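Local structure of mannan endo-1,4-beta-mannosidase (Cryptopygus antarcticus, 4OOU) at residues C349-T352 with Y353-M357. The protein hydrolyses the internal beta-1,4-mannosidic linkages of mannans, galactomannans and glucomannans, releasing short manno-oligosaccharides. Sequence-based numbering, arbitrary orientation.
Sequences CSDT and YSNQM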
loop_
_atom_site.group_PDB
_atom_site.type_symbol
_atom_site.label_atom_id
_atom_site.label_comp_id
_atom_site.label_asym_id
_atom_site.label_seq_id
_atom_site.Cartn_x
_atom_site.Cartn_y
_atom_site.Cartn_z
ATOM N N CYS A 349 8.970 -3.887 -15.475
ATOM C CA CYS A 349 8.818 -2.478 -15.135
ATOM C C CYS A 349 9.362 -2.214 -13.741
ATOM O O CYS A 349 8.628 -1.802 -12.859
ATOM C CB CYS A 349 7.351 -2.018 -15.291
ATOM S SG CYS A 349 6.812 -1.837 -17.034
ATOM N N SER A 350 10.649 -2.504 -13.554
ATOM C CA SER A 350 11.358 -2.166 -12.320
ATOM C C SER A 350 12.578 -1.346 -12.616
ATOM O O SER A 350 13.393 -1.682 -13.478
ATOM C CB SER A 350 11.820 -3.399 -11.535
ATOM O OG SER A 350 12.647 -3.020 -10.431
ATOM N N ASP A 351 12.720 -0.270 -11.867
ATOM C CA ASP A 351 13.913 0.537 -11.954
ATOM C C ASP A 351 15.074 -0.132 -11.250
ATOM O O ASP A 351 14.950 -1.133 -10.519
ATOM C CB ASP A 351 13.676 1.938 -11.366
ATOM C CG ASP A 351 12.834 2.819 -12.272
ATOM O OD1 ASP A 351 13.122 2.886 -13.505
ATOM O OD2 ASP A 351 11.908 3.465 -11.744
ATOM N N THR A 352 16.217 0.447 -11.537
ATOM C CA THR A 352 17.484 0.153 -10.907
ATOM C C THR A 352 17.453 0.646 -9.469
ATOM O O THR A 352 17.001 1.757 -9.265
ATOM C CB THR A 352 18.489 0.945 -11.737
ATOM O OG1 THR A 352 18.926 0.100 -12.794
ATOM C CG2 THR A 352 19.627 1.374 -11.000
ATOM N N TYR A 353 17.936 -0.100 -8.475
ATOM C CA TYR A 353 18.020 0.516 -7.114
ATOM C C TYR A 353 18.788 1.845 -7.134
ATOM O O TYR A 353 18.566 2.744 -6.329
ATOM C CB TYR A 353 18.622 -0.428 -6.051
ATOM C CG TYR A 353 20.132 -0.630 -6.103
ATOM C CD1 TYR A 353 21.019 0.381 -5.705
ATOM C CD2 TYR A 353 20.666 -1.840 -6.493
ATOM C CE1 TYR A 353 22.399 0.198 -5.746
ATOM C CE2 TYR A 353 22.048 -2.034 -6.554
ATOM C CZ TYR A 353 22.917 -1.025 -6.180
ATOM O OH TYR A 353 24.287 -1.272 -6.232
ATOM N N SER A 354 19.729 1.946 -8.049
ATOM C CA SER A 354 20.546 3.138 -8.181
ATOM C C SER A 354 19.820 4.416 -8.606
ATOM O O SER A 354 19.973 5.476 -8.004
ATOM C CB SER A 354 21.711 2.864 -9.141
ATOM O OG SER A 354 22.873 2.692 -8.390
ATOM N N ASN A 355 19.078 4.374 -9.680
ATOM C CA ASN A 355 18.516 5.607 -10.079
ATOM C C ASN A 355 17.176 5.789 -9.352
ATOM O O ASN A 355 16.718 6.902 -9.174
ATOM C CB ASN A 355 18.591 5.813 -11.623
ATOM C CG ASN A 355 17.323 5.460 -12.356
ATOM O OD1 ASN A 355 16.804 6.269 -13.071
ATOM N ND2 ASN A 355 16.873 4.249 -12.234
ATOM N N GLN A 356 16.599 4.731 -8.817
ATOM C CA GLN A 356 15.668 4.967 -7.708
ATOM C C GLN A 356 16.270 5.855 -6.608
ATOM O O GLN A 356 15.549 6.714 -6.081
ATOM C CB GLN A 356 15.159 3.683 -7.106
ATOM C CG GLN A 356 14.144 3.038 -8.008
ATOM C CD GLN A 356 13.623 1.765 -7.437
ATOM O OE1 GLN A 356 12.706 1.773 -6.602
ATOM N NE2 GLN A 356 14.204 0.654 -7.873
ATOM N N MET A 357 17.564 5.697 -6.289
ATOM C CA MET A 357 18.211 6.607 -5.315
ATOM C C MET A 357 18.383 8.012 -5.895
ATOM O O MET A 357 18.165 9.015 -5.206
ATOM C CB MET A 357 19.551 6.067 -4.820
ATOM C CG MET A 357 19.457 4.870 -3.893
ATOM S SD MET A 357 21.038 4.463 -3.117
ATOM C CE MET A 357 21.687 3.226 -4.218
#
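Thr352 and Gln356 make the first turn of helix 353-361, where the loop that follows strand 337-340 of the TIM barrel of this family 5 glycoside hydrolase runs into the helix. Among the hydrogen bonds, Thr352 O receives Gln356 N at 3.0 Å, nearly in line with its C=O, and takes a second, weak bond from Gln356 NE2 at 3.3 Å. Thr352 occupies the N-cap position without a side-chain cap. The amide of Gln356 is also tied to the end of strand 337-340 and the loop just after it: OE1 bonds Thr340 OG1, its strongest polar partner, and NE2 bonds Gln342 O, close to the substrate-binding Trp341. CG of Gln356 stands anti to its carbonyl carbon (chi1 -75°) and the chain runs on extended, which lays CG and the amide alongside CB of Asp351. A leucine in its place would probably leave Thr340 OG1 and Gln342 O without these amide partners and loosen the tie between helix and strand end.

Van der Waals contacts accompany these bonds: CB of Asp351 lies 3.6 Å from CG of Gln356, and Asn355 ND2 comes to 3.7 Å from Thr352 CB. The amide plane of Asn355 is nearly perpendicular to the Asp351 carboxylate, which is held by Ser315 N. Upstream, Cys349, which with Ser350 ends a region inferred to help stabilise the transition state, is joined to Cys317 by a disulfide. Ser350 OG, also bonded to Gln342 N, donates in the carbonyl plane to a lone pair of Asp351 O at 3.0 Å.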